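Local coordinates for putative phophotriesterase (Proteus mirabilis, PDB 3RHG), which probably hydrolyses ester bonds as a metal-dependent member of the phosphotriesterase family, with two zinc ions bound in each subunit, at residues A[257-261]-A[296-300]; A[291-295]-A[308-313]. All coordinates share one frame; numbering follows the deposited sequence. Where two conformers were deposited one is given.

Contact 1: A[257-261]-A[296-300]; sequences LDISF and FLKQM. With BEZ (benzoic acid), chain D.
Gln299 NE2 lies against the apolar end of Ile259, 3.4 Å from Ile259 CD1, and is hydrogen-bonded to the backbone oxygen of Leu58. The contact joins the loops after strands 249-252 and 289-291 at the mouth of a (beta/alpha)8 barrel. The other end of the Gln299 amide, OE1, is bonded to Asn68. These two bonds fix the rotation of the amide beside Ile259. No hydrogen bond crosses between the two segments, which meet by packing. Ile259 CD1 also meets Leu297 CD1 at 3.8 Å.

Leu257 CD1 sits at the bent end of Met300. Its distance to Met300 CE is 3.3 Å, tighter than usual for two carbons. The bend at chi3 (64°) turns CE toward this leucine. Met300 SD also receives a weak hydrogen bond from Phe296 N.

Leu257, Phe261 and Phe296 line the benzoic acid pocket. C6 of the ligand lies over one face of the Phe261 ring. The edge of the Phe296 ring receives Leu257 CD1 and Phe261 CE1. Phe261 CZ is 3.6 Å and Phe296 CE2 3.7 Å from C5 of the ligand, and Leu257 CD2 is 3.9 Å from its C4.

Contact 2: A[291-295]-A[308-313]; sequences LSHDV and GWGFVP. With ZN (zinc ion), chain B.
His293 accepts a hydrogen bond at NE2 from the backbone of Val312. The Val312 N to His293 NE2 distance is 2.9 Å, and the bond is nearly straight at 168°, though the donor is tilted 30° from the ring plane. This use of NE2 suggests that the ring proton is on ND1. The contact ties the loop after strand 289-291, the last strand of the (beta/alpha)8 barrel, to the beginning of helix 311-322.

The imidazole is clasped on both faces. On one side lie Gly308 O and Trp309 CA, the latter a CH-pi contact. On the opposite side Val312 CG2 makes a second CH-pi contact, 3.8 Å from the His293 ring centroid. Trp309 turns its edge toward the imidazole in an offset edge-to-face pair.

Val295 meets the same indole obliquely. Its CG2 is 3.6 Å from Trp309 CD1, and CG1 reaches CZ2. At the end of strand 289-291, Leu291 CB packs on Val312 CG1 at 3.8 Å.

Glu24, on strand 19-24, organises the next shell. Its OE2 accepts from His293 N and is hydrogen-bonded to Ser292 OG. Its OE1 accepts from Val295 N and, weakly, from Trp309 NE1. One carboxylate thus steadies the turn of backbone on both sides of Asp294 and makes a weak bond to the indole.

The CB of Asp294 points away from 308-313, and the side chain enters the metal centre. Its CG stands anti to the backbone N (chi1 -162°), which carries the carboxylate to the zinc ion. His23, His25 and Glu166 bind this zinc too, and Asp294 OD1 lies 2.4 Å from it.

How the contacts relate
Contacts 1 and 2 use one continuous run of chain, 291-300, and their centres are 12 Å apart. Contact 2 holds its first half against 308-313, which leads into helix 311-322, and contact 1 holds its second half against loop 257-261. Met300 joins the two. Its O is 2.9 Å from Gly308 N, probably a hydrogen bond, and its CE packs 3.3 Å from His293 O and 3.6 Å from Val295 CA. Asp294 of contact 2 binds zinc and touches the benzoic acid. Phe296 of contact 1, two residues on, lines the same pocket, about 4 Å from the zinc ligand His25 between side chains.

Contact 1: A[257-261]-A[296-300]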
loop_
_atom_site.group_PDB
_atom_site.type_symbol
_atom_site.label_atom_id
_atom_site.label_comp_id
_atom_site.label_asym_id
_atom_site.label_seq_id
_atom_site.Cartn_x
_atom_site.Cartn_y
_atom_site.Cartn_z
ATOM N N LEU A 257 -1.668 -4.124 6.686
ATOM C CA LEU A 257 -0.539 -3.497 7.357
ATOM C C LEU A 257 0.129 -2.430 6.438
ATOM O O LEU A 257 0.369 -1.278 6.848
ATOM C CB LEU A 257 0.438 -4.581 7.845
ATOM C CG LEU A 257 1.764 -4.096 8.437
ATOM C CD1 LEU A 257 1.461 -3.410 9.713
ATOM C CD2 LEU A 257 2.689 -5.254 8.655
ATOM N N ASP A 258 0.403 -2.806 5.200
ATOM C CA ASP A 258 0.808 -1.861 4.143
ATOM C C ASP A 258 2.070 -1.090 4.497
ATOM O O ASP A 258 2.151 0.126 4.261
ATOM C CB ASP A 258 -0.306 -0.860 3.803
ATOM C CG ASP A 258 -1.550 -1.511 3.173
ATOM O OD1 ASP A 258 -1.583 -2.744 2.896
ATOM O OD2 ASP A 258 -2.516 -0.754 2.943
ATOM N N ILE A 259 3.056 -1.788 5.049
ATOM C CA ILE A 259 4.306 -1.145 5.473
ATOM C C ILE A 259 5.462 -1.990 4.981
ATOM O O ILE A 259 5.378 -3.230 4.934
ATOM C CB ILE A 259 4.385 -1.028 7.015
ATOM C CG1 ILE A 259 3.271 -0.128 7.559
ATOM C CG2 ILE A 259 5.745 -0.503 7.468
ATOM C CD1 ILE A 259 3.173 -0.140 9.117
ATOM N N SER A 260 6.539 -1.310 4.599
ATOM C CA SER A 260 7.781 -1.976 4.260
ATOM C C SER A 260 8.817 -1.652 5.342
ATOM O O SER A 260 9.036 -0.484 5.685
ATOM C CB SER A 260 8.254 -1.541 2.867
ATOM O OG SER A 260 7.240 -1.752 1.883
ATOM N N PHE A 261 9.444 -2.688 5.873
ATOM C CA PHE A 261 10.428 -2.517 6.917
ATOM C C PHE A 261 11.833 -2.547 6.313
ATOM O O PHE A 261 12.113 -3.317 5.388
ATOM C CB PHE A 261 10.211 -3.586 7.992
ATOM C CG PHE A 261 8.837 -3.540 8.582
ATOM C CD1 PHE A 261 8.548 -2.680 9.633
ATOM C CD2 PHE A 261 7.808 -4.312 8.037
ATOM C CE1 PHE A 261 7.275 -2.612 10.159
ATOM C CE2 PHE A 261 6.523 -4.247 8.555
ATOM C CZ PHE A 261 6.245 -3.406 9.613
ATOM N N PHE A 296 -0.277 -1.734 15.678
ATOM C CA PHE A 296 0.740 -1.632 16.717
ATOM C C PHE A 296 1.564 -0.363 16.594
ATOM O O PHE A 296 2.489 -0.152 17.383
ATOM C CB PHE A 296 1.645 -2.880 16.749
ATOM C CG PHE A 296 2.755 -2.900 15.703
ATOM C CD1 PHE A 296 4.072 -2.625 16.076
ATOM C CD2 PHE A 296 2.491 -3.251 14.368
ATOM C CE1 PHE A 296 5.121 -2.649 15.129
ATOM C CE2 PHE A 296 3.521 -3.291 13.402
ATOM C CZ PHE A 296 4.838 -3.010 13.787
ATOM N N LEU A 297 1.203 0.469 15.612
ATOM C CA LEU A 297 1.861 1.739 15.310
ATOM C C LEU A 297 0.790 2.781 15.079
ATOM O O LEU A 297 -0.286 2.451 14.576
ATOM C CB LEU A 297 2.710 1.619 14.038
ATOM C CG LEU A 297 3.901 0.657 14.048
ATOM C CD1 LEU A 297 4.410 0.361 12.625
ATOM C CD2 LEU A 297 5.067 1.190 14.962
ATOM N N LYS A 298 1.067 4.037 15.420
ATOM C CA LYS A 298 0.052 5.060 15.239
ATOM C C LYS A 298 -0.307 5.228 13.765
ATOM O O LYS A 298 -1.424 5.627 13.439
ATOM C CB LYS A 298 0.482 6.405 15.864
ATOM C CG LYS A 298 0.609 6.370 17.388
ATOM C CD LYS A 298 0.723 7.774 17.949
ATOM C CE LYS A 298 0.968 7.746 19.441
ATOM N NZ LYS A 298 1.079 9.131 20.007
ATOM N N GLN A 299 0.645 4.952 12.870
ATOM C CA GLN A 299 0.393 5.137 11.447
ATOM C C GLN A 299 -0.686 4.180 10.936
ATOM O O GLN A 299 -1.258 4.398 9.860
ATOM C CB GLN A 299 1.666 4.933 10.628
ATOM C CG GLN A 299 2.039 3.483 10.465
ATOM C CD GLN A 299 3.410 3.349 9.831
ATOM O OE1 GLN A 299 4.431 3.438 10.513
ATOM N NE2 GLN A 299 3.438 3.149 8.514
ATOM N N MET A 300 -0.979 3.128 11.699
ATOM C CA MET A 300 -1.991 2.180 11.252
ATOM C C MET A 300 -3.424 2.624 11.545
ATOM O O MET A 300 -4.391 2.065 10.998
ATOM C CB MET A 300 -1.733 0.798 11.838
ATOM C CG MET A 300 -0.379 0.253 11.432
ATOM S SD MET A 300 0.035 -1.335 12.149
ATOM C CE MET A 300 -1.232 -2.414 11.415
HETATM C C BEZ D . 8.053 -8.311 12.779
HETATM O O1 BEZ D . 8.289 -9.487 13.128
HETATM O O2 BEZ D . 8.998 -7.492 12.679
HETATM C C1 BEZ D . 6.656 -7.869 12.476
HETATM C C2 BEZ D . 5.569 -8.713 12.716
HETATM C C3 BEZ D . 4.275 -8.273 12.440
HETATM C C4 BEZ D . 4.068 -7.008 11.907
HETATM C C5 BEZ D . 5.156 -6.177 11.658
HETATM C C6 BEZ D . 6.452 -6.597 11.944
#

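Contact 2: A[291-295]-A[308-313]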
loop_
_atom_site.group_PDB
_atom_site.type_symbol
_atom_site.label_atom_id
_atom_site.label_comp_id
_atom_site.label_asym_id
_atom_site.label_seq_id
_atom_site.Cartn_x
_atom_site.Cartn_y
_atom_site.Cartn_z
ATOM N N LEU A 291 -8.022 -14.130 11.390
ATOM C CA LEU A 291 -7.665 -12.905 10.654
ATOM C C LEU A 291 -7.602 -11.722 11.595
ATOM O O LEU A 291 -8.446 -11.589 12.473
ATOM C CB LEU A 291 -8.769 -12.572 9.648
ATOM C CG LEU A 291 -9.162 -13.685 8.677
ATOM C CD1 LEU A 291 -10.323 -13.237 7.791
ATOM C CD2 LEU A 291 -7.999 -14.178 7.820
ATOM N N SER A 292 -6.608 -10.842 11.429
ATOM C CA SER A 292 -6.571 -9.640 12.249
ATOM C C SER A 292 -5.676 -8.590 11.556
ATOM O O SER A 292 -5.178 -8.842 10.440
ATOM C CB SER A 292 -6.076 -9.978 13.676
ATOM O OG SER A 292 -6.895 -9.367 14.681
ATOM N N HIS A 293 -5.500 -7.424 12.193
ATOM C CA HIS A 293 -4.751 -6.296 11.611
ATOM C C HIS A 293 -3.367 -6.097 12.240
ATOM O O HIS A 293 -2.502 -5.473 11.632
ATOM C CB HIS A 293 -5.502 -4.972 11.866
ATOM C CG HIS A 293 -6.929 -4.966 11.417
ATOM N ND1 HIS A 293 -7.959 -5.380 12.239
ATOM C CD2 HIS A 293 -7.507 -4.560 10.254
ATOM C CE1 HIS A 293 -9.114 -5.237 11.599
ATOM N NE2 HIS A 293 -8.870 -4.739 10.395
ATOM N N ASP A 294 -3.196 -6.545 13.486
ATOM C CA ASP A 294 -1.968 -6.252 14.238
ATOM C C ASP A 294 -1.663 -4.771 14.307
ATOM O O ASP A 294 -0.504 -4.378 14.159
ATOM C CB ASP A 294 -0.752 -7.036 13.693
ATOM C CG ASP A 294 0.393 -7.091 14.685
ATOM O OD1 ASP A 294 0.120 -6.976 15.908
ATOM O OD2 ASP A 294 1.581 -7.232 14.253
ATOM N N VAL A 295 -2.679 -3.940 14.534
ATOM C CA VAL A 295 -2.422 -2.516 14.782
ATOM C C VAL A 295 -1.399 -2.418 15.915
ATOM O O VAL A 295 -1.619 -2.964 16.992
ATOM C CB VAL A 295 -3.706 -1.743 15.147
ATOM C CG1 VAL A 295 -3.365 -0.323 15.653
ATOM C CG2 VAL A 295 -4.637 -1.679 13.938
ATOM N N GLY A 308 -6.900 1.007 10.117
ATOM C CA GLY A 308 -7.692 0.922 11.337
ATOM C C GLY A 308 -8.153 -0.483 11.679
ATOM O O GLY A 308 -7.505 -1.475 11.277
ATOM N N TRP A 309 -9.260 -0.581 12.429
ATOM C CA TRP A 309 -9.750 -1.855 12.951
ATOM C C TRP A 309 -10.995 -2.349 12.234
ATOM O O TRP A 309 -11.523 -3.419 12.572
ATOM C CB TRP A 309 -9.999 -1.785 14.464
ATOM C CG TRP A 309 -8.735 -1.961 15.283
ATOM C CD1 TRP A 309 -7.797 -2.947 15.130
ATOM C CD2 TRP A 309 -8.283 -1.149 16.381
ATOM N NE1 TRP A 309 -6.806 -2.815 16.077
ATOM C CE2 TRP A 309 -7.072 -1.706 16.841
ATOM C CE3 TRP A 309 -8.777 0.008 17.009
ATOM C CZ2 TRP A 309 -6.339 -1.142 17.898
ATOM C CZ3 TRP A 309 -8.073 0.543 18.077
ATOM C CH2 TRP A 309 -6.851 -0.022 18.499
ATOM N N GLY A 310 -11.459 -1.592 11.233
ATOM C CA GLY A 310 -12.640 -2.012 10.485
ATOM C C GLY A 310 -12.301 -2.727 9.189
ATOM O O GLY A 310 -13.175 -3.247 8.500
ATOM N N PHE A 311 -11.026 -2.769 8.847
ATOM C CA PHE A 311 -10.614 -3.203 7.518
ATOM C C PHE A 311 -10.865 -4.697 7.230
ATOM O O PHE A 311 -11.401 -5.074 6.175
ATOM C CB PHE A 311 -9.140 -2.862 7.294
ATOM C CG PHE A 311 -8.680 -3.132 5.887
ATOM C CD1 PHE A 311 -8.868 -2.177 4.891
ATOM C CD2 PHE A 311 -8.097 -4.346 5.554
ATOM C CE1 PHE A 311 -8.466 -2.425 3.574
ATOM C CE2 PHE A 311 -7.695 -4.607 4.248
ATOM C CZ PHE A 311 -7.879 -3.643 3.253
ATOM N N VAL A 312 -10.479 -5.558 8.161
ATOM C CA VAL A 312 -10.704 -7.007 7.983
ATOM C C VAL A 312 -12.183 -7.335 7.778
ATOM O O VAL A 312 -12.554 -7.930 6.758
ATOM C CB VAL A 312 -10.041 -7.833 9.118
ATOM C CG1 VAL A 312 -10.630 -9.255 9.197
ATOM C CG2 VAL A 312 -8.538 -7.905 8.889
ATOM N N PRO A 313 -13.049 -6.962 8.692
ATOM C CA PRO A 313 -14.458 -7.294 8.507
ATOM C C PRO A 313 -15.129 -6.601 7.333
ATOM O O PRO A 313 -16.021 -7.138 6.756
ATOM C CB PRO A 313 -15.107 -6.947 9.843
ATOM C CG PRO A 313 -14.145 -6.196 10.582
ATOM C CD PRO A 313 -12.796 -6.355 10.003
HETATM ZN ZN ZN B . 1.221 -8.179 17.608
#